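Local coordinates for uncharacterized protein conserved in bacteria (Streptococcus suis, PDB 4FZ4) that probably binds glycosaminoglycans on host cells as the 18 kDa domain of surface antigen HP0197, helping the bacterium attach, at residues Pro27-Ala32 against Asn84-Val89; Ala40-Phe45 against Tyr78-Glu83. All blocks are in the same frame, centred on the assembly; numbering follows the deposited sequence.

Interaction 1 of 2, residues Pro27-Ala32 against Asn84-Val89; sequences PSYGDA and NYIRQV
Arg-87 reaches from helix 66-95 past Pro-27 and Ser-28, and the ring of Tyr-29 packs against the root of its side chain. CG of Arg-87 lies 3.9 Å from CD2 of Tyr-29, and the other neighbour of that ring atom is CG2 of Ile-86, also 3.9 Å from CD2. The CD2-CE2 side of the tyrosine thus rests on two consecutive residues of the helix, crossing the Arg-87 chain at about a right angle and Ile-86 at a slant. Ring and guanidinium planes stand 82° apart, so Tyr-29 touches the aliphatic part of the arginine and is not stacked on its charged end. The Arg-87 chain leaves with CG beside the backbone N (chi1 -84°) and then runs extended to NE, which carries its methylenes past the carbonyl of Pro-27: CD of Arg-87 comes to 3.0 Å from O of Pro-27, and CB and CG lie about as near. Farther out, CB of Ser-28 sits over one face of the guanidinium, 4.4 Å from NE of Arg-87. The polar ends find partners beyond the two segments. Glu-83, one turn earlier on the same helix, forms a salt bridge with NE of Arg-87 and is probably hydrogen-bonded to OH of Tyr-29, while NH1 of Arg-87 bonds to the backbone O of Val-26. Tyr-35 meets the tyrosine ring, and Gln-38 of helix 36-55 touches both Tyr-29 and Ile-86. The contact thereby fastens the connection between helices 3-23 and 36-55 to the side of helix 66-95. The packing of Tyr-29 and Arg-87 is backed by one buried carboxylate, that of Glu-83, which both polar ends share, and the positive charge of Arg-87 would probably favour its ionised form.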
loop_
_atom_site.group_PDB
_atom_site.type_symbol
_atom_site.label_atom_id
_atom_site.label_comp_id
_atom_site.label_asym_id
_atom_site.label_seq_id
_atom_site.Cartn_x
_atom_site.Cartn_y
_atom_site.Cartn_z
ATOM N N PRO A 27 -4.590 4.302 -11.454
ATOM C CA PRO A 27 -4.253 3.379 -12.548
ATOM C C PRO A 27 -3.285 2.273 -12.119
ATOM O O PRO A 27 -2.403 2.509 -11.292
ATOM C CB PRO A 27 -3.623 4.300 -13.597
ATOM C CG PRO A 27 -4.294 5.628 -13.345
ATOM C CD PRO A 27 -4.304 5.699 -11.837
ATOM N N SER A 28 -3.448 1.072 -12.676
ATOM C CA SER A 28 -2.551 -0.031 -12.343
ATOM C C SER A 28 -1.327 0.069 -13.249
ATOM O O SER A 28 -1.437 0.505 -14.394
ATOM C CB SER A 28 -3.240 -1.382 -12.548
ATOM O OG SER A 28 -2.410 -2.445 -12.096
ATOM N N TYR A 29 -0.168 -0.329 -12.738
ATOM C CA TYR A 29 1.080 -0.261 -13.500
ATOM C C TYR A 29 1.152 -1.240 -14.667
ATOM O O TYR A 29 1.998 -1.094 -15.552
ATOM C CB TYR A 29 2.268 -0.479 -12.562
ATOM C CG TYR A 29 1.980 -1.484 -11.474
ATOM C CD1 TYR A 29 1.869 -2.843 -11.766
ATOM C CD2 TYR A 29 1.745 -1.065 -10.159
ATOM C CE1 TYR A 29 1.524 -3.766 -10.775
ATOM C CE2 TYR A 29 1.397 -1.975 -9.164
ATOM C CZ TYR A 29 1.285 -3.326 -9.477
ATOM O OH TYR A 29 0.907 -4.230 -8.503
ATOM N N GLY A 30 0.273 -2.237 -14.673
ATOM C CA GLY A 30 0.275 -3.196 -15.764
ATOM C C GLY A 30 1.129 -4.442 -15.587
ATOM O O GLY A 30 1.448 -4.845 -14.469
ATOM N N ASP A 31 1.506 -5.047 -16.713
ATOM C CA ASP A 31 2.303 -6.272 -16.717
ATOM C C ASP A 31 3.798 -6.076 -16.970
ATOM O O ASP A 31 4.514 -7.053 -17.205
ATOM C CB ASP A 31 1.755 -7.257 -17.759
ATOM C CG ASP A 31 0.350 -7.741 -17.433
ATOM O OD1 ASP A 31 0.141 -8.250 -16.309
ATOM O OD2 ASP A 31 -0.540 -7.625 -18.306
ATOM N N ALA A 32 4.278 -4.835 -16.940
ATOM C CA ALA A 32 5.703 -4.604 -17.156
ATOM C C ALA A 32 6.486 -5.464 -16.165
ATOM O O ALA A 32 6.037 -5.701 -15.038
ATOM C CB ALA A 32 6.036 -3.143 -16.961
ATOM N N ASN A 84 -0.502 1.595 -3.742
ATOM C CA ASN A 84 -0.906 2.925 -4.180
ATOM C C ASN A 84 0.321 3.743 -4.609
ATOM O O ASN A 84 0.358 4.293 -5.707
ATOM C CB ASN A 84 -1.643 3.629 -3.031
ATOM C CG ASN A 84 -2.377 4.869 -3.482
ATOM O OD1 ASN A 84 -1.854 5.661 -4.260
ATOM N ND2 ASN A 84 -3.599 5.048 -2.990
ATOM N N TYR A 85 1.311 3.846 -3.721
ATOM C CA TYR A 85 2.542 4.558 -4.039
ATOM C C TYR A 85 3.145 4.047 -5.338
ATOM O O TYR A 85 3.523 4.831 -6.208
ATOM C CB TYR A 85 3.576 4.370 -2.928
ATOM C CG TYR A 85 3.243 5.080 -1.640
ATOM C CD1 TYR A 85 2.245 6.062 -1.602
ATOM C CD2 TYR A 85 3.966 4.822 -0.469
ATOM C CE1 TYR A 85 1.980 6.771 -0.450
ATOM C CE2 TYR A 85 3.707 5.538 0.700
ATOM C CZ TYR A 85 2.712 6.515 0.695
ATOM O OH TYR A 85 2.477 7.277 1.820
ATOM N N ILE A 86 3.235 2.729 -5.476
ATOM C CA ILE A 86 3.825 2.171 -6.679
ATOM C C ILE A 86 3.005 2.465 -7.940
ATOM O O ILE A 86 3.578 2.747 -8.999
ATOM C CB ILE A 86 4.091 0.657 -6.516
ATOM C CG1 ILE A 86 5.136 0.455 -5.410
ATOM C CG2 ILE A 86 4.659 0.068 -7.817
ATOM C CD1 ILE A 86 5.471 -0.998 -5.135
ATOM N N ARG A 87 1.676 2.415 -7.837
ATOM C CA ARG A 87 0.852 2.734 -8.992
ATOM C C ARG A 87 1.126 4.165 -9.415
ATOM O O ARG A 87 1.145 4.463 -10.605
ATOM C CB ARG A 87 -0.642 2.581 -8.687
ATOM C CG ARG A 87 -1.149 1.149 -8.825
ATOM C CD ARG A 87 -2.664 1.067 -8.728
ATOM N NE ARG A 87 -3.080 -0.254 -8.271
ATOM C CZ ARG A 87 -4.341 -0.655 -8.163
ATOM N NH1 ARG A 87 -5.333 0.166 -8.486
ATOM N NH2 ARG A 87 -4.611 -1.872 -7.709
ATOM N N GLN A 88 1.346 5.052 -8.442
ATOM C CA GLN A 88 1.615 6.462 -8.746
ATOM C C GLN A 88 2.960 6.669 -9.437
ATOM O O GLN A 88 3.045 7.371 -10.435
ATOM C CB GLN A 88 1.555 7.310 -7.470
ATOM C CG GLN A 88 0.135 7.490 -6.890
ATOM C CD GLN A 88 0.156 8.248 -5.562
ATOM O OE1 GLN A 88 0.575 9.403 -5.499
ATOM N NE2 GLN A 88 -0.284 7.591 -4.495
ATOM N N VAL A 89 4.012 6.051 -8.911
ATOM C CA VAL A 89 5.338 6.181 -9.506
ATOM C C VAL A 89 5.341 5.593 -10.917
ATOM O O VAL A 89 5.924 6.167 -11.833
ATOM C CB VAL A 89 6.391 5.458 -8.669
ATOM C CG1 VAL A 89 7.759 5.618 -9.309
ATOM C CG2 VAL A 89 6.384 6.010 -7.258
#

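Interaction 2 of 2, residues Ala40-Phe45 against Tyr78-Glu83; sequences ALWEEF and YQIKVE. With NO3 (nitrate ion), chain D.
The indole of Trp-42 carries the side chain of Glu-83 over one face, with ring and carboxylate planes only 11° apart. CG of Glu-83 stands 3.6 Å from the centroid of the five-membered ring of Trp-42, nearly on its normal, a CH-pi contact; beyond it the carboxylate, almost parallel to the indole, is shifted to the CG-CD1 rim of Trp-42, its oxygens past the ring edge and OE2 of Glu-83 3.3 Å from CD1 of Trp-42. A bend at chi2 (66°) turns the acid toward that rim, and its outer partners lie on the 27-32 side. At the far end of the six-membered ring, CH2 of Trp-42 meets CG1 of Ile-80 at 3.7 Å. A second stack follows one turn along: the amide of Gln-79 is stacked on Phe-45, planes 23° apart, offset toward the CG-CD1 rim, with NE2 of Gln-79 3.1 Å from CB of Phe-45. CG of Gln-79 makes a CH-pi contact 3.9 Å from the ring centroid of Phe-45. These pairs join helices 36-55 and 66-95, neighbouring, roughly antiparallel members of an all-helical domain; the segment axes approach to 10.4 Å. Leu-23 of helix 3-23 touches both Trp-42 and Glu-83, while Leu-16 and Leu-20 of that helix pack on Ile-80. At the Phe-45 end the extended Gln-79 presents its amide to a nitrate ion, probably from the crystallisation liquor: NE2 of Gln-79 donates to O1 of the nitrate at 2.7 Å.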
loop_
_atom_site.group_PDB
_atom_site.type_symbol
_atom_site.label_atom_id
_atom_site.label_comp_id
_atom_site.label_asym_id
_atom_site.label_seq_id
_atom_site.Cartn_x
_atom_site.Cartn_y
_atom_site.Cartn_z
ATOM N N ALA A 40 2.110 -9.514 -8.281
ATOM C CA ALA A 40 1.743 -10.786 -7.666
ATOM C C ALA A 40 1.698 -10.660 -6.155
ATOM O O ALA A 40 0.930 -11.355 -5.486
ATOM C CB ALA A 40 2.733 -11.874 -8.068
ATOM N N LEU A 41 2.527 -9.777 -5.609
ATOM C CA LEU A 41 2.548 -9.578 -4.162
ATOM C C LEU A 41 1.232 -8.921 -3.744
ATOM O O LEU A 41 0.545 -9.391 -2.837
ATOM C CB LEU A 41 3.735 -8.696 -3.768
ATOM C CG LEU A 41 4.078 -8.702 -2.283
ATOM C CD1 LEU A 41 4.334 -10.139 -1.843
ATOM C CD2 LEU A 41 5.301 -7.822 -2.030
ATOM N N TRP A 42 0.877 -7.838 -4.425
ATOM C CA TRP A 42 -0.368 -7.145 -4.129
ATOM C C TRP A 42 -1.561 -8.095 -4.292
ATOM O O TRP A 42 -2.494 -8.085 -3.487
ATOM C CB TRP A 42 -0.538 -5.939 -5.060
ATOM C CG TRP A 42 -1.907 -5.345 -4.968
ATOM C CD1 TRP A 42 -2.794 -5.168 -5.992
ATOM C CD2 TRP A 42 -2.571 -4.904 -3.777
ATOM N NE1 TRP A 42 -3.971 -4.649 -5.509
ATOM C CE2 TRP A 42 -3.863 -4.479 -4.153
ATOM C CE3 TRP A 42 -2.199 -4.830 -2.429
ATOM C CZ2 TRP A 42 -4.792 -3.984 -3.231
ATOM C CZ3 TRP A 42 -3.120 -4.336 -1.506
ATOM C CH2 TRP A 42 -4.406 -3.921 -1.914
ATOM N N GLU A 43 -1.520 -8.911 -5.342
ATOM C CA GLU A 43 -2.582 -9.875 -5.630
ATOM C C GLU A 43 -2.850 -10.743 -4.411
ATOM O O GLU A 43 -3.997 -11.049 -4.092
ATOM C CB GLU A 43 -2.170 -10.777 -6.796
ATOM C CG GLU A 43 -3.195 -10.916 -7.889
ATOM C CD GLU A 43 -2.828 -10.123 -9.124
ATOM O OE1 GLU A 43 -2.801 -8.877 -9.041
ATOM O OE2 GLU A 43 -2.555 -10.749 -10.175
ATOM N N GLU A 44 -1.770 -11.138 -3.741
ATOM C CA GLU A 44 -1.851 -11.982 -2.558
ATOM C C GLU A 44 -2.388 -11.230 -1.359
ATOM O O GLU A 44 -3.246 -11.740 -0.633
ATOM C CB GLU A 44 -0.473 -12.556 -2.225
ATOM C CG GLU A 44 0.099 -13.402 -3.337
ATOM C CD GLU A 44 -0.805 -14.567 -3.695
ATOM O OE1 GLU A 44 -0.900 -15.513 -2.885
ATOM O OE2 GLU A 44 -1.425 -14.530 -4.781
ATOM N N PHE A 45 -1.870 -10.026 -1.132
ATOM C CA PHE A 45 -2.339 -9.228 -0.006
ATOM C C PHE A 45 -3.832 -8.932 -0.214
ATOM O O PHE A 45 -4.609 -8.894 0.749
ATOM C CB PHE A 45 -1.557 -7.905 0.104
ATOM C CG PHE A 45 -0.087 -8.072 0.448
ATOM C CD1 PHE A 45 0.327 -8.983 1.412
ATOM C CD2 PHE A 45 0.874 -7.281 -0.164
ATOM C CE1 PHE A 45 1.686 -9.104 1.761
ATOM C CE2 PHE A 45 2.234 -7.394 0.182
ATOM C CZ PHE A 45 2.631 -8.307 1.142
ATOM N N TYR A 78 -1.483 -0.770 5.269
ATOM C CA TYR A 78 -0.155 -0.370 4.823
ATOM C C TYR A 78 0.225 -1.018 3.497
ATOM O O TYR A 78 0.992 -0.446 2.720
ATOM C CB TYR A 78 0.873 -0.680 5.915
ATOM C CG TYR A 78 0.671 0.213 7.119
ATOM C CD1 TYR A 78 0.996 1.564 7.062
ATOM C CD2 TYR A 78 0.045 -0.265 8.276
ATOM C CE1 TYR A 78 0.699 2.426 8.120
ATOM C CE2 TYR A 78 -0.262 0.588 9.345
ATOM C CZ TYR A 78 0.071 1.935 9.256
ATOM O OH TYR A 78 -0.209 2.788 10.301
ATOM N N GLN A 79 -0.328 -2.198 3.228
ATOM C CA GLN A 79 -0.056 -2.886 1.968
ATOM C C GLN A 79 -0.795 -2.141 0.868
ATOM O O GLN A 79 -0.331 -2.064 -0.273
ATOM C CB GLN A 79 -0.531 -4.340 2.035
ATOM C CG GLN A 79 0.222 -5.147 3.067
ATOM C CD GLN A 79 -0.476 -6.426 3.467
ATOM O OE1 GLN A 79 0.046 -7.185 4.289
ATOM N NE2 GLN A 79 -1.658 -6.677 2.902
ATOM N N ILE A 80 -1.952 -1.587 1.215
ATOM C CA ILE A 80 -2.733 -0.817 0.248
ATOM C C ILE A 80 -1.953 0.441 -0.137
ATOM O O ILE A 80 -1.893 0.816 -1.312
ATOM C CB ILE A 80 -4.089 -0.389 0.836
ATOM C CG1 ILE A 80 -5.004 -1.617 0.955
ATOM C CG2 ILE A 80 -4.724 0.699 -0.044
ATOM C CD1 ILE A 80 -6.266 -1.364 1.762
ATOM N N LYS A 81 -1.349 1.089 0.859
ATOM C CA LYS A 81 -0.567 2.294 0.600
ATOM C C LYS A 81 0.570 2.013 -0.379
ATOM O O LYS A 81 0.783 2.762 -1.339
ATOM C CB LYS A 81 0.004 2.855 1.903
ATOM C CG LYS A 81 -0.737 4.079 2.410
ATOM C CD LYS A 81 -0.765 5.157 1.327
ATOM C CE LYS A 81 -1.623 6.348 1.721
ATOM N NZ LYS A 81 -1.748 7.316 0.586
ATOM N N VAL A 82 1.296 0.924 -0.141
ATOM C CA VAL A 82 2.406 0.562 -1.012
ATOM C C VAL A 82 1.940 0.370 -2.456
ATOM O O VAL A 82 2.524 0.937 -3.380
ATOM C CB VAL A 82 3.129 -0.713 -0.485
ATOM C CG1 VAL A 82 4.185 -1.187 -1.481
ATOM C CG2 VAL A 82 3.800 -0.395 0.845
ATOM N N GLU A 83 0.892 -0.422 -2.649
ATOM C CA GLU A 83 0.351 -0.656 -3.984
ATOM C C GLU A 83 -0.011 0.697 -4.588
ATOM O O GLU A 83 0.154 0.931 -5.784
ATOM C CB GLU A 83 -0.897 -1.536 -3.878
ATOM C CG GLU A 83 -1.765 -1.558 -5.115
ATOM C CD GLU A 83 -1.097 -2.215 -6.317
ATOM O OE1 GLU A 83 0.102 -2.569 -6.230
ATOM O OE2 GLU A 83 -1.778 -2.375 -7.355
HETATM N N NO3 D . -3.492 -8.845 4.432
HETATM O O1 NO3 D . -3.366 -8.718 3.022
HETATM O O2 NO3 D . -4.771 -8.757 5.047
HETATM O O3 NO3 D . -2.335 -9.078 5.228
#

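Along the chain, interaction 2 falls within the span that interaction 1 brackets, and their centres lie about 11 Å apart. Both use helix 66-95, on which 78-83 runs directly into 84-89; their other sides are the loop 27-32 and the helix 36-55 that follows it. Glu-83 is the residue that joins the two contacts, and the guanidinium of Arg-87 also packs near the indole nitrogen of Trp-42. Interaction 2, near the centre of the chain, is buried, whereas interaction 1, its centre about 11 Å from the chain centre, is partly buried. Together they fix helix 36-55 and the loop leading into it against one helix of the putative GAG-binding domain.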